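Local structure of cytochrome P450 (6G5O) at residues 194-199 with 208-213; 64-69 with 171-176. The protein is a cytochrome P450, a heme protein of largely helical fold that holds protoporphyrin IX containing iron in an internal pocket. All coordinates share one frame; numbering follows the deposited sequence.

How the interactions relate
Both contacts lie on the same side of the chain's centre, with their own centres about 15 Å apart. Helix 207-220 belongs to interaction 1, where it packs on helix 191-196, and also touches both sides of interaction 2, in which the loop before helix 79-92 meets helix 169-185. T68 of that loop takes no part in the contact with 171-176 and packs on helix 207-220 instead: its CG2 lies 3.5 Å from OE2 of E208, and its OG1 3.7 Å from CE of K211. On the helix side, K211 packs on I176 and V215 on Y173. The side chains of V213 and R66 stop short of the heme, about 7 Å and about 10 Å from it.

Interaction 1 of 2, residues 194-199 with 208-213; sequences VLLNSE and EEVKGV
L195 overlaps two valines on successive turns of helix 207-220, its CB against V210 and its CD1 against V213. This is helix-on-helix packing in the P450 fold: the short helix 191-196 lies against the start of helix 207-220, the first half of what is probably the long heme-crossing helix of the family, continued as 223-238, and a small beta hairpin (strands 199-200 and 203-204) joins the two. The backbones come nearest at L195 and V210, CA atoms 6.2 Å apart. L195 CB sits 3.8 Å from V210 CG2 and only slightly farther from CG1, so the valine's forked end rests on the base of the leucine. Farther out, L195 and V213 meet tip to tip, with CD1 3.7 Å from CG1; that methyl is reached because V213 CG1 stands anti to the backbone N (chi1 179°). L196 comes in across V210 at about a right angle, and its CD2 lies 3.7 Å from V210 CG2, the methyl that L195 CB also touches. Everything that meets here is aliphatic carbon. L195 continues onto V87 of helix 79-92, while L196 and V210 reach A183 and I180 of helix 169-185. Beyond L196 the helix gives way to a turn closed by S198 N to L195 O (2.9 Å); S198 OG donates to V194 O at a doubtfully short 2.5 Å, the donor tilted 32° out of the carbonyl plane.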
# COMPACT_ATOMS: atom_id res chain seq x y z
N VAL A 194 9.91 4.57 20.93
CA VAL A 194 10.95 5.15 20.12
C VAL A 194 10.56 6.53 19.56
O VAL A 194 11.39 7.40 19.49
CB VAL A 194 11.33 4.24 18.93
CG1 VAL A 194 12.33 4.94 18.02
CG2 VAL A 194 11.93 2.93 19.44
N LEU A 195 9.34 6.68 19.07
CA LEU A 195 8.91 7.95 18.51
C LEU A 195 8.86 9.04 19.60
O LEU A 195 9.38 10.14 19.36
CB LEU A 195 7.57 7.82 17.78
CG LEU A 195 7.60 7.02 16.47
CD1 LEU A 195 6.21 6.94 15.90
CD2 LEU A 195 8.51 7.66 15.45
N LEU A 196 8.33 8.70 20.78
CA LEU A 196 8.24 9.65 21.90
C LEU A 196 9.60 10.12 22.39
O LEU A 196 9.70 11.21 22.91
CB LEU A 196 7.45 9.05 23.07
CG LEU A 196 5.96 8.90 22.79
CD1 LEU A 196 5.34 7.88 23.74
CD2 LEU A 196 5.28 10.25 22.90
N ASN A 197 10.62 9.31 22.19
CA ASN A 197 11.99 9.67 22.51
C ASN A 197 12.77 10.25 21.32
O ASN A 197 13.90 10.60 21.48
CB ASN A 197 12.69 8.42 23.04
CG ASN A 197 13.94 8.72 23.82
OD1 ASN A 197 13.94 9.58 24.72
ND2 ASN A 197 15.00 7.99 23.51
N SER A 198 12.20 10.36 20.13
CA SER A 198 12.92 10.92 18.99
C SER A 198 12.82 12.45 18.96
O SER A 198 11.93 13.03 19.56
CB SER A 198 12.36 10.38 17.68
OG SER A 198 12.28 8.99 17.74
N GLU A 199 13.70 13.09 18.20
CA GLU A 199 13.84 14.55 18.24
C GLU A 199 13.67 15.23 16.92
O GLU A 199 14.21 14.78 15.91
CB GLU A 199 15.20 14.92 18.79
CG GLU A 199 15.46 14.28 20.14
CD GLU A 199 16.63 14.90 20.86
OE1 GLU A 199 17.56 15.38 20.16
OE2 GLU A 199 16.58 14.89 22.12
N GLU A 208 0.72 14.18 19.95
CA GLU A 208 -0.01 14.48 18.73
C GLU A 208 0.79 14.15 17.47
O GLU A 208 0.20 13.67 16.47
CB GLU A 208 -0.44 15.96 18.69
CG GLU A 208 -1.22 16.44 17.45
CD GLU A 208 -2.69 15.93 17.36
OE1 GLU A 208 -3.10 15.06 18.17
OE2 GLU A 208 -3.44 16.42 16.47
N GLU A 209 2.08 14.43 17.49
CA GLU A 209 2.94 14.07 16.36
C GLU A 209 3.09 12.55 16.27
O GLU A 209 3.03 12.02 15.20
CB GLU A 209 4.30 14.74 16.46
CG GLU A 209 4.25 16.22 16.07
CD GLU A 209 5.45 16.98 16.58
OE1 GLU A 209 5.73 16.86 17.78
OE2 GLU A 209 6.16 17.65 15.79
N VAL A 210 3.23 11.87 17.39
CA VAL A 210 3.39 10.42 17.39
C VAL A 210 2.12 9.81 16.83
O VAL A 210 2.19 8.88 16.04
CB VAL A 210 3.74 9.89 18.81
CG1 VAL A 210 3.74 8.35 18.89
CG2 VAL A 210 5.11 10.41 19.18
N LYS A 211 0.97 10.38 17.18
CA LYS A 211 -0.29 9.85 16.71
C LYS A 211 -0.40 10.00 15.19
O LYS A 211 -0.91 9.12 14.49
CB LYS A 211 -1.43 10.58 17.42
CG LYS A 211 -2.83 10.12 17.02
CD LYS A 211 -3.89 10.94 17.74
CE LYS A 211 -5.30 10.58 17.26
NZ LYS A 211 -6.36 11.11 18.16
N GLY A 212 0.08 11.15 14.70
CA GLY A 212 0.20 11.42 13.27
C GLY A 212 0.98 10.36 12.47
O GLY A 212 0.56 9.97 11.37
N VAL A 213 2.08 9.88 13.03
CA VAL A 213 2.86 8.84 12.41
C VAL A 213 2.17 7.49 12.53
O VAL A 213 2.17 6.69 11.59
CB VAL A 213 4.25 8.72 13.08
CG1 VAL A 213 5.06 7.59 12.41
CG2 VAL A 213 4.98 10.06 13.00

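Interaction 2 of 2, residues 64-69 with 171-176; sequences DIRDTR and ILYHYI
The ring of Y173 has the carbonyl oxygen of I65 at its edge and in its plane, 3.6 Å from CE2, while CB of R66 approaches the same part of the ring obliquely. The R66 guanidinium is turned 85° from that ring; near its plane, at the edge, lies the tyrosine OH, and T68 O is at its edge too, in plane. Here the loop between strand 48-49 and helix 79-92, the B-C region of the P450 fold, meets helix 169-185, and Y173 is the one residue of 171-176 that crosses over.

The CB of R66 points at the helix, but the guanidinium ends up off to one side. CG is wedged between backbone N and carbonyl carbon (chi1 75°), and the chain then runs straight out to NE, crossing the tyrosine at about a right angle. CB lies 3.6 Å from Y173 OH, and the chi1 turn with the extended chain brings CD to 3.4 Å from the same oxygen. I65 crosses the tyrosine at a similar angle, bringing its CD1 to 3.8 Å from Y173 OH.

The charged end of R66 is held from its own side of the contact. NE pairs with E62 and NH2 with E74 in salt bridges, and NH1 gives a weak 3.0 Å bond to T68 O, bent to 125°. The guanidinium is thus fixed in rotation mainly by the two carboxylates. Toward Y173 the arginine offers its methylene carbons, so loop and helix meet by van der Waals packing, helped perhaps by the slightly positive ring edge facing I65 O.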
# COMPACT_ATOMS: atom_id res chain seq x y z
N ASP A 64 -14.03 15.03 7.37
CA ASP A 64 -15.14 14.99 8.29
C ASP A 64 -14.95 13.93 9.36
O ASP A 64 -15.70 13.92 10.34
CB ASP A 64 -16.47 14.81 7.53
CG ASP A 64 -16.88 16.08 6.76
OD1 ASP A 64 -16.36 17.19 7.09
OD2 ASP A 64 -17.72 15.97 5.82
N ILE A 65 -13.96 13.06 9.18
CA ILE A 65 -13.73 11.96 10.12
C ILE A 65 -12.50 12.10 10.99
O ILE A 65 -12.36 11.34 11.93
CB ILE A 65 -13.73 10.56 9.48
CG1 ILE A 65 -12.42 10.25 8.73
CG2 ILE A 65 -14.93 10.40 8.56
CD1 ILE A 65 -12.26 8.78 8.38
N ARG A 66 -11.63 13.07 10.73
CA ARG A 66 -10.43 13.20 11.56
C ARG A 66 -9.85 14.59 11.52
O ARG A 66 -10.02 15.31 10.56
CB ARG A 66 -9.36 12.15 11.15
CG ARG A 66 -8.60 12.44 9.84
CD ARG A 66 -7.64 11.26 9.48
NE ARG A 66 -7.10 11.27 8.12
CZ ARG A 66 -6.10 12.04 7.68
NH1 ARG A 66 -5.47 12.90 8.49
NH2 ARG A 66 -5.72 11.96 6.39
N ASP A 67 -9.15 14.93 12.60
CA ASP A 67 -8.57 16.24 12.81
C ASP A 67 -7.02 16.20 12.79
O ASP A 67 -6.37 17.19 12.54
CB ASP A 67 -9.03 16.75 14.20
N THR A 68 -6.44 15.05 13.10
CA THR A 68 -4.99 14.92 13.28
C THR A 68 -4.18 14.78 11.97
O THR A 68 -4.44 13.88 11.14
CB THR A 68 -4.70 13.68 14.14
OG1 THR A 68 -5.48 13.74 15.35
CG2 THR A 68 -3.21 13.54 14.47
N ARG A 69 -3.21 15.67 11.81
CA ARG A 69 -2.35 15.72 10.64
C ARG A 69 -1.42 14.50 10.60
O ARG A 69 -0.71 14.23 11.57
CB ARG A 69 -1.50 16.99 10.67
CG ARG A 69 -0.48 17.10 9.54
CD ARG A 69 0.20 18.47 9.52
NE ARG A 69 -0.79 19.54 9.40
CZ ARG A 69 -1.46 19.89 8.29
NH1 ARG A 69 -1.27 19.29 7.12
NH2 ARG A 69 -2.36 20.86 8.34
N ILE A 171 -12.41 3.97 16.51
CA ILE A 171 -11.92 2.74 17.13
C ILE A 171 -10.40 2.68 17.01
O ILE A 171 -9.70 2.39 17.99
CB ILE A 171 -12.53 1.49 16.48
CG1 ILE A 171 -13.99 1.30 16.96
CG2 ILE A 171 -11.71 0.24 16.81
CD1 ILE A 171 -15.05 1.87 16.03
N LEU A 172 -9.90 2.94 15.81
CA LEU A 172 -8.46 3.01 15.59
C LEU A 172 -7.84 4.20 16.33
O LEU A 172 -6.81 4.06 16.95
CB LEU A 172 -8.13 3.09 14.08
CG LEU A 172 -6.65 3.26 13.74
CD1 LEU A 172 -5.81 2.05 14.19
CD2 LEU A 172 -6.47 3.54 12.25
N TYR A 173 -8.46 5.37 16.26
CA TYR A 173 -7.81 6.56 16.81
C TYR A 173 -7.70 6.47 18.33
O TYR A 173 -6.67 6.83 18.90
CB TYR A 173 -8.50 7.86 16.38
CG TYR A 173 -8.68 8.03 14.89
CD1 TYR A 173 -7.88 7.33 13.94
CD2 TYR A 173 -9.64 8.92 14.39
CE1 TYR A 173 -8.08 7.50 12.57
CE2 TYR A 173 -9.83 9.10 13.03
CZ TYR A 173 -9.06 8.39 12.12
OH TYR A 173 -9.30 8.58 10.77
N HIS A 174 -8.72 5.95 18.99
CA HIS A 174 -8.69 5.78 20.44
C HIS A 174 -7.71 4.68 20.87
O HIS A 174 -7.04 4.81 21.88
CB HIS A 174 -10.12 5.51 20.99
CG HIS A 174 -10.16 5.08 22.43
ND1 HIS A 174 -10.27 5.97 23.47
CD2 HIS A 174 -10.10 3.84 22.99
CE1 HIS A 174 -10.28 5.30 24.62
NE2 HIS A 174 -10.17 4.01 24.35
N TYR A 175 -7.61 3.60 20.11
CA TYR A 175 -6.65 2.57 20.44
C TYR A 175 -5.21 3.11 20.34
O TYR A 175 -4.36 2.78 21.17
CB TYR A 175 -6.87 1.36 19.54
CG TYR A 175 -5.74 0.37 19.53
CD1 TYR A 175 -4.67 0.52 18.64
CD2 TYR A 175 -5.75 -0.72 20.37
CE1 TYR A 175 -3.65 -0.41 18.59
CE2 TYR A 175 -4.73 -1.65 20.34
CZ TYR A 175 -3.67 -1.50 19.44
OH TYR A 175 -2.64 -2.42 19.43
N ILE A 176 -4.95 3.94 19.34
CA ILE A 176 -3.63 4.56 19.16
C ILE A 176 -3.36 5.48 20.34
O ILE A 176 -2.29 5.37 20.95
CB ILE A 176 -3.51 5.36 17.83
CG1 ILE A 176 -3.64 4.44 16.61
CG2 ILE A 176 -2.19 6.15 17.75
CD1 ILE A 176 -2.47 3.54 16.38